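Local coordinates for SnoaL-like domain-containing protein (Agrobacterium tumefaciens str. C58, PDB 3DXO) that is of unknown function but belongs to the SnoaL-like family of the NTF2 clan and is a putative isomerase, at residues B[75-87]-B[94-106]. Numbering follows the deposited sequence.
Sequences GHGNFTRFSWRLI and VAGGTDVVSLNTE
Strands 79-87 and 94-103 form an antiparallel beta hairpin in the mixed sheet of this SnoaL-like domain. Thr80 pairs with Val101, Phe82 with Asp99 and Trp84 with Gly97 as hydrogen-bonded pairs. On the face that carries Phe82, Trp84 and Asp99, the indole of Trp84 lies flat over the backbone of Gly96 and Gly97. A chi1 of 54° sets its CG between the backbone N and carbonyl carbon and folds the ring across to the partner strand. Gly97 CA makes a CH-pi contact 3.9 Å from the centroid of the six-membered ring. Trp84 NE1 donates to Asp99 OD2 at 3.0 Å, on the syn side but tilted out of the carboxylate plane, and the bond is bent (131°). Phe82 CE2 touches Val101 CG2 at 3.6 Å. Helix 3-17 packs on this face through Ala9 and Tyr12. On the other face Thr98 OG1 is hydrogen-bonded to Asp117 of the same chain; its very short bond to Ser83 OG is doubtful. Arg81 extends from this face to a salt bridge with Asp117 of the second subunit. At the far end Asn78 ND2 donates to Leu103 O at 2.7 Å. The pair forms part of the curved mixed sheet, packed against helices, that is typical of the NTF2-like alpha+beta fold.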
ATOM      1  N   GLY B  75       3.624   5.141  -8.651  1.00 26.41           N
ATOM      2  CA  GLY B  75       4.612   4.544  -7.792  1.00 26.52           C
ATOM      3  C   GLY B  75       5.917   5.282  -7.737  1.00 26.46           C
ATOM      4  O   GLY B  75       6.026   6.438  -8.150  1.00 25.75           O
ATOM      5  N   HIS B  76       6.903   4.576  -7.201  1.00 26.84           N
ATOM      6  CA  HIS B  76       8.244   5.103  -7.007  1.00 26.83           C
ATOM      7  C   HIS B  76       9.172   3.962  -6.635  1.00 26.36           C
ATOM      8  O   HIS B  76       8.726   2.975  -6.041  1.00 26.16           O
ATOM      9  CB  HIS B  76       8.256   6.181  -5.919  1.00 26.70           C
ATOM     10  CG  HIS B  76       7.661   5.736  -4.626  1.00 26.53           C
ATOM     11  ND1 HIS B  76       8.378   5.038  -3.680  1.00 26.53           N
ATOM     12  CD2 HIS B  76       6.416   5.886  -4.124  1.00 26.88           C
ATOM     13  CE1 HIS B  76       7.601   4.784  -2.645  1.00 26.80           C
ATOM     14  NE2 HIS B  76       6.409   5.298  -2.884  1.00 26.95           N
ATOM     15  N   GLY B  77      10.441   4.094  -7.013  1.00 25.76           N
ATOM     16  CA  GLY B  77      11.438   3.049  -6.795  1.00 25.44           C
ATOM     17  C   GLY B  77      10.906   1.764  -7.393  1.00 25.24           C
ATOM     18  O   GLY B  77      10.374   1.776  -8.499  1.00 24.27           O
ATOM     19  N   ASN B  78      11.001   0.680  -6.626  1.00 25.70           N
ATOM     20  CA  ASN B  78      10.485  -0.628  -7.018  1.00 26.66           C
ATOM     21  C   ASN B  78       9.034  -0.840  -6.556  1.00 26.67           C
ATOM     22  O   ASN B  78       8.539  -1.962  -6.547  1.00 25.77           O
ATOM     23  CB  ASN B  78      11.374  -1.747  -6.467  1.00 27.60           C
ATOM     24  CG  ASN B  78      11.341  -1.829  -4.948  1.00 29.26           C
ATOM     25  OD1 ASN B  78      11.568  -0.836  -4.250  1.00 30.43           O
ATOM     26  ND2 ASN B  78      11.062  -3.025  -4.422  1.00 30.46           N
ATOM     27  N   PHE B  79       8.349   0.234  -6.165  1.00 27.25           N
ATOM     28  CA  PHE B  79       6.932   0.132  -5.768  1.00 27.01           C
ATOM     29  C   PHE B  79       5.970   0.628  -6.835  1.00 27.24           C
ATOM     30  O   PHE B  79       6.178   1.689  -7.440  1.00 27.06           O
ATOM     31  CB  PHE B  79       6.649   0.918  -4.480  1.00 26.15           C
ATOM     32  CG  PHE B  79       7.303   0.340  -3.280  1.00 25.96           C
ATOM     33  CD1 PHE B  79       6.800  -0.817  -2.697  1.00 25.43           C
ATOM     34  CD2 PHE B  79       8.422   0.936  -2.734  1.00 25.64           C
ATOM     35  CE1 PHE B  79       7.406  -1.371  -1.587  1.00 25.15           C
ATOM     36  CE2 PHE B  79       9.026   0.391  -1.620  1.00 25.66           C
ATOM     37  CZ  PHE B  79       8.514  -0.770  -1.047  1.00 25.49           C
ATOM     38  N   THR B  80       4.924  -0.161  -7.047  1.00 27.15           N
ATOM     39  CA  THR B  80       3.817   0.197  -7.911  1.00 26.99           C
ATOM     40  C   THR B  80       2.511   0.095  -7.107  1.00 26.13           C
ATOM     41  O   THR B  80       2.349  -0.784  -6.280  1.00 25.38           O
ATOM     42  CB  THR B  80       3.759  -0.724  -9.137  1.00 27.21           C
ATOM     43  OG1 THR B  80       4.965  -0.554  -9.901  1.00 27.69           O
ATOM     44  CG2 THR B  80       2.535  -0.409  -9.998  1.00 26.76           C
ATOM     45  N   ARG B  81       1.612   1.043  -7.324  1.00 26.38           N
ATOM     46  CA  ARG B  81       0.289   1.040  -6.711  1.00 26.42           C
ATOM     47  C   ARG B  81      -0.778   1.212  -7.775  1.00 26.16           C
ATOM     48  O   ARG B  81      -0.656   2.064  -8.663  1.00 25.73           O
ATOM     49  CB  ARG B  81       0.103   2.188  -5.730  1.00 26.89           C
ATOM     50  CG  ARG B  81      -1.371   2.328  -5.323  1.00 26.82           C
ATOM     51  CD  ARG B  81      -1.668   3.468  -4.387  1.00 26.33           C
ATOM     52  NE  ARG B  81      -1.416   4.772  -4.970  1.00 25.42           N
ATOM     53  CZ  ARG B  81      -1.899   5.896  -4.474  1.00 25.18           C
ATOM     54  NH1 ARG B  81      -2.692   5.876  -3.423  1.00 25.22           N
ATOM     55  NH2 ARG B  81      -1.601   7.051  -5.037  1.00 25.51           N
ATOM     56  N   PHE B  82      -1.838   0.428  -7.651  1.00 26.24           N
ATOM     57  CA  PHE B  82      -2.943   0.490  -8.583  1.00 26.84           C
ATOM     58  C   PHE B  82      -4.195  -0.065  -7.957  1.00 26.61           C
ATOM     59  O   PHE B  82      -4.147  -0.778  -6.936  1.00 26.29           O
ATOM     60  CB  PHE B  82      -2.620  -0.296  -9.860  1.00 28.11           C
ATOM     61  CG  PHE B  82      -2.359  -1.750  -9.626  1.00 28.25           C
ATOM     62  CD1 PHE B  82      -3.396  -2.666  -9.649  1.00 28.92           C
ATOM     63  CD2 PHE B  82      -1.072  -2.205  -9.380  1.00 28.58           C
ATOM     64  CE1 PHE B  82      -3.145  -4.044  -9.413  1.00 29.22           C
ATOM     65  CE2 PHE B  82      -0.821  -3.552  -9.140  1.00 28.82           C
ATOM     66  CZ  PHE B  82      -1.851  -4.471  -9.158  1.00 28.91           C
ATOM     67  N   SER B  83      -5.321   0.271  -8.579  1.00 26.89           N
ATOM     68  CA  SER B  83      -6.627  -0.208  -8.134  1.00 27.41           C
ATOM     69  C   SER B  83      -7.374  -0.880  -9.270  1.00 27.75           C
ATOM     70  O   SER B  83      -7.099  -0.625 -10.439  1.00 27.05           O
ATOM     71  CB  SER B  83      -7.452   0.907  -7.515  1.00 26.73           C
ATOM     72  OG  SER B  83      -6.852   1.289  -6.289  1.00 26.34           O
ATOM     73  N   TRP B  84      -8.300  -1.768  -8.895  1.00 27.74           N
ATOM     74  CA  TRP B  84      -9.070  -2.536  -9.855  1.00 27.61           C
ATOM     75  C   TRP B  84     -10.481  -2.743  -9.334  1.00 26.87           C
ATOM     76  O   TRP B  84     -10.698  -2.662  -8.142  1.00 27.55           O
ATOM     77  CB  TRP B  84      -8.400  -3.901 -10.096  1.00 28.13           C
ATOM     78  CG  TRP B  84      -8.170  -4.624  -8.838  1.00 28.51           C
ATOM     79  CD1 TRP B  84      -7.032  -4.608  -8.097  1.00 28.74           C
ATOM     80  CD2 TRP B  84      -9.118  -5.435  -8.110  1.00 28.57           C
ATOM     81  NE1 TRP B  84      -7.195  -5.387  -6.973  1.00 28.90           N
ATOM     82  CE2 TRP B  84      -8.468  -5.893  -6.948  1.00 28.50           C
ATOM     83  CE3 TRP B  84     -10.443  -5.811  -8.331  1.00 28.76           C
ATOM     84  CZ2 TRP B  84      -9.102  -6.694  -5.983  1.00 28.52           C
ATOM     85  CZ3 TRP B  84     -11.078  -6.631  -7.378  1.00 28.87           C
ATOM     86  CH2 TRP B  84     -10.397  -7.060  -6.221  1.00 28.83           C
ATOM     87  N   ARG B  85     -11.409  -3.038 -10.241  1.00 26.56           N
ATOM     88  CA  ARG B  85     -12.797  -3.297  -9.928  1.00 26.08           C
ATOM     89  C   ARG B  85     -13.122  -4.751 -10.272  1.00 26.11           C
ATOM     90  O   ARG B  85     -12.574  -5.306 -11.230  1.00 26.06           O
ATOM     91  CB  ARG B  85     -13.692  -2.385 -10.777  1.00 26.59           C
ATOM     92  CG  ARG B  85     -13.448  -0.872 -10.664  1.00 26.87           C
ATOM     93  CD  ARG B  85     -13.508  -0.389  -9.222  1.00 27.29           C
ATOM     94  NE  ARG B  85     -14.783  -0.710  -8.609  1.00 27.69           N
ATOM     95  CZ  ARG B  85     -15.020  -0.670  -7.308  1.00 28.22           C
ATOM     96  NH1 ARG B  85     -14.055  -0.322  -6.475  1.00 29.01           N
ATOM     97  NH2 ARG B  85     -16.217  -1.005  -6.838  1.00 28.16           N
ATOM     98  N   LEU B  86     -14.013  -5.359  -9.494  1.00 25.91           N
ATOM     99  CA  LEU B  86     -14.439  -6.732  -9.724  1.00 25.70           C
ATOM    100  C   LEU B  86     -15.731  -6.691 -10.499  1.00 25.49           C
ATOM    101  O   LEU B  86     -16.733  -6.205  -9.985  1.00 24.46           O
ATOM    102  CB  LEU B  86     -14.660  -7.468  -8.391  1.00 26.45           C
ATOM    103  CG  LEU B  86     -15.015  -8.963  -8.366  1.00 26.29           C
ATOM    104  CD1 LEU B  86     -13.970  -9.808  -9.048  1.00 26.81           C
ATOM    105  CD2 LEU B  86     -15.203  -9.399  -6.935  1.00 25.57           C
ATOM    106  N   ILE B  87     -15.697  -7.212 -11.734  1.00 26.02           N
ATOM    107  CA  ILE B  87     -16.859  -7.242 -12.633  1.00 25.75           C
ATOM    108  C   ILE B  87     -17.502  -8.652 -12.749  1.00 26.67           C
ATOM    109  O   ILE B  87     -16.851  -9.679 -13.016  1.00 26.89           O
ATOM    110  CB  ILE B  87     -16.521  -6.656 -14.036  1.00 25.26           C
ATOM    111  CG1 ILE B  87     -15.850  -5.259 -13.919  1.00 24.88           C
ATOM    112  CG2 ILE B  87     -17.773  -6.587 -14.900  1.00 24.93           C
ATOM    113  CD1 ILE B  87     -16.611  -4.199 -13.167  1.00 23.50           C
ATOM    114  N   VAL B  94     -19.296  -5.045  -8.719  1.00 25.97           N
ATOM    115  CA  VAL B  94     -19.697  -5.557  -7.428  1.00 26.10           C
ATOM    116  C   VAL B  94     -18.776  -5.099  -6.294  1.00 26.22           C
ATOM    117  O   VAL B  94     -19.192  -5.037  -5.163  1.00 26.16           O
ATOM    118  CB  VAL B  94     -19.750  -7.109  -7.503  1.00 26.32           C
ATOM    119  CG1 VAL B  94     -20.600  -7.545  -8.723  1.00 26.29           C
ATOM    120  CG2 VAL B  94     -18.352  -7.713  -7.608  1.00 25.39           C
ATOM    121  N   ALA B  95     -17.538  -4.745  -6.603  1.00 26.68           N
ATOM    122  CA  ALA B  95     -16.580  -4.340  -5.589  1.00 27.21           C
ATOM    123  C   ALA B  95     -15.234  -4.006  -6.223  1.00 28.32           C
ATOM    124  O   ALA B  95     -15.099  -3.912  -7.454  1.00 28.49           O
ATOM    125  CB  ALA B  95     -16.406  -5.442  -4.562  1.00 26.19           C
ATOM    126  N   GLY B  96     -14.221  -3.821  -5.382  1.00 29.24           N
ATOM    127  CA  GLY B  96     -12.881  -3.579  -5.892  1.00 29.85           C
ATOM    128  C   GLY B  96     -11.789  -3.777  -4.870  1.00 30.47           C
ATOM    129  O   GLY B  96     -12.057  -4.115  -3.695  1.00 30.69           O
ATOM    130  N   GLY B  97     -10.553  -3.549  -5.324  1.00 30.59           N
ATOM    131  CA  GLY B  97      -9.385  -3.551  -4.438  1.00 30.26           C
ATOM    132  C   GLY B  97      -8.301  -2.573  -4.850  1.00 30.10           C
ATOM    133  O   GLY B  97      -8.436  -1.864  -5.861  1.00 31.14           O
ATOM    134  N   THR B  98      -7.256  -2.516  -4.022  1.00 29.15           N
ATOM    135  CA  THR B  98      -6.070  -1.707  -4.270  1.00 28.46           C
ATOM    136  C   THR B  98      -4.868  -2.534  -3.838  1.00 29.09           C
ATOM    137  O   THR B  98      -4.932  -3.208  -2.817  1.00 29.23           O
ATOM    138  CB  THR B  98      -6.123  -0.379  -3.504  1.00 27.08           C
ATOM    139  OG1 THR B  98      -7.237   0.372  -4.000  1.00 26.39           O
ATOM    140  CG2 THR B  98      -4.841   0.427  -3.693  1.00 25.22           C
ATOM    141  N   ASP B  99      -3.783  -2.489  -4.607  1.00 28.76           N
ATOM    142  CA  ASP B  99      -2.600  -3.262  -4.260  1.00 29.17           C
ATOM    143  C   ASP B  99      -1.319  -2.442  -4.299  1.00 28.99           C
ATOM    144  O   ASP B  99      -1.196  -1.468  -5.064  1.00 29.25           O
ATOM    145  CB  ASP B  99      -2.387  -4.408  -5.256  1.00 30.47           C
ATOM    146  CG  ASP B  99      -3.545  -5.368  -5.317  1.00 31.25           C
ATOM    147  OD1 ASP B  99      -3.690  -6.232  -4.417  1.00 32.36           O
ATOM    148  OD2 ASP B  99      -4.269  -5.291  -6.336  1.00 32.73           O
ATOM    149  N   VAL B 100      -0.357  -2.873  -3.482  1.00 28.60           N
ATOM    150  CA  VAL B 100       0.984  -2.321  -3.499  1.00 27.92           C
ATOM    151  C   VAL B 100       1.861  -3.512  -3.870  1.00 27.86           C
ATOM    152  O   VAL B 100       1.857  -4.508  -3.169  1.00 27.64           O
ATOM    153  CB  VAL B 100       1.375  -1.686  -2.176  1.00 26.98           C
ATOM    154  CG1 VAL B 100       2.822  -1.143  -2.251  1.00 26.77           C
ATOM    155  CG2 VAL B 100       0.405  -0.570  -1.880  1.00 25.77           C
ATOM    156  N   VAL B 101       2.581  -3.391  -4.985  1.00 27.85           N
ATOM    157  CA  VAL B 101       3.449  -4.443  -5.509  1.00 27.54           C
ATOM    158  C   VAL B 101       4.928  -4.022  -5.441  1.00 27.53           C
ATOM    159  O   VAL B 101       5.247  -2.873  -5.686  1.00 27.91           O
ATOM    160  CB  VAL B 101       3.053  -4.740  -6.975  1.00 27.33           C
ATOM    161  CG1 VAL B 101       3.970  -5.780  -7.598  1.00 27.28           C
ATOM    162  CG2 VAL B 101       1.622  -5.198  -7.030  1.00 26.44           C
ATOM    163  N   SER B 102       5.823  -4.944  -5.106  1.00 27.22           N
ATOM    164  CA  SER B 102       7.248  -4.646  -5.021  1.00 27.71           C
ATOM    165  C   SER B 102       8.003  -5.532  -5.989  1.00 28.02           C
ATOM    166  O   SER B 102       7.753  -6.738  -6.076  1.00 29.21           O
ATOM    167  CB  SER B 102       7.802  -4.956  -3.636  1.00 28.14           C
ATOM    168  OG  SER B 102       6.909  -4.572  -2.620  1.00 29.94           O
ATOM    169  N   LEU B 103       8.946  -4.937  -6.698  1.00 27.34           N
ATOM    170  CA  LEU B 103       9.797  -5.669  -7.599  1.00 26.56           C
ATOM    171  C   LEU B 103      11.121  -5.886  -6.914  1.00 26.26           C
ATOM    172  O   LEU B 103      11.563  -5.037  -6.156  1.00 26.92           O
ATOM    173  CB  LEU B 103       9.966  -4.898  -8.911  1.00 26.27           C
ATOM    174  CG  LEU B 103       9.003  -5.296 -10.035  1.00 26.90           C
ATOM    175  CD1 LEU B 103       7.528  -5.441  -9.598  1.00 27.05           C
ATOM    176  CD2 LEU B 103       9.128  -4.349 -11.177  1.00 26.48           C
ATOM    177  N   ASN B 104      11.739  -7.038  -7.134  1.00 25.91           N
ATOM    178  CA  ASN B 104      13.064  -7.282  -6.586  1.00 25.76           C
ATOM    179  C   ASN B 104      14.062  -6.659  -7.564  1.00 26.25           C
ATOM    180  O   ASN B 104      13.660  -6.147  -8.607  1.00 26.32           O
ATOM    181  CB  ASN B 104      13.316  -8.774  -6.337  1.00 25.45           C
ATOM    182  CG  ASN B 104      13.186  -9.625  -7.597  1.00 25.25           C
ATOM    183  OD1 ASN B 104      13.252  -9.119  -8.719  1.00 24.88           O
ATOM    184  ND2 ASN B 104      12.998 -10.929  -7.406  1.00 24.46           N
ATOM    185  N   THR B 105      15.353  -6.705  -7.256  1.00 26.45           N
ATOM    186  CA  THR B 105      16.333  -6.068  -8.125  1.00 26.60           C
ATOM    187  C   THR B 105      16.463  -6.709  -9.501  1.00 26.93           C
ATOM    188  O   THR B 105      17.213  -6.227 -10.321  1.00 27.44           O
ATOM    189  CB  THR B 105      17.726  -6.013  -7.480  1.00 26.58           C
ATOM    190  OG1 THR B 105      18.195  -7.348  -7.288  1.00 26.85           O
ATOM    191  CG2 THR B 105      17.688  -5.260  -6.139  1.00 26.01           C
ATOM    192  N   GLU B 106      15.722  -7.772  -9.773  1.00 27.42           N
ATOM    193  CA  GLU B 106      15.787  -8.438 -11.078  1.00 27.49           C
ATOM    194  C   GLU B 106      14.490  -8.275 -11.863  1.00 27.26           C
ATOM    195  O   GLU B 106      14.225  -9.045 -12.769  1.00 27.43           O
ATOM    196  CB  GLU B 106      16.088  -9.911 -10.854  1.00 27.59           C
ATOM    197  CG  GLU B 106      17.237 -10.102  -9.858  1.00 28.31           C
ATOM    198  CD  GLU B 106      17.563 -11.558  -9.573  1.00 28.79           C
ATOM    199  OE1 GLU B 106      16.770 -12.465  -9.944  1.00 29.82           O
ATOM    200  OE2 GLU B 106      18.628 -11.789  -8.953  1.00 29.39           O
TER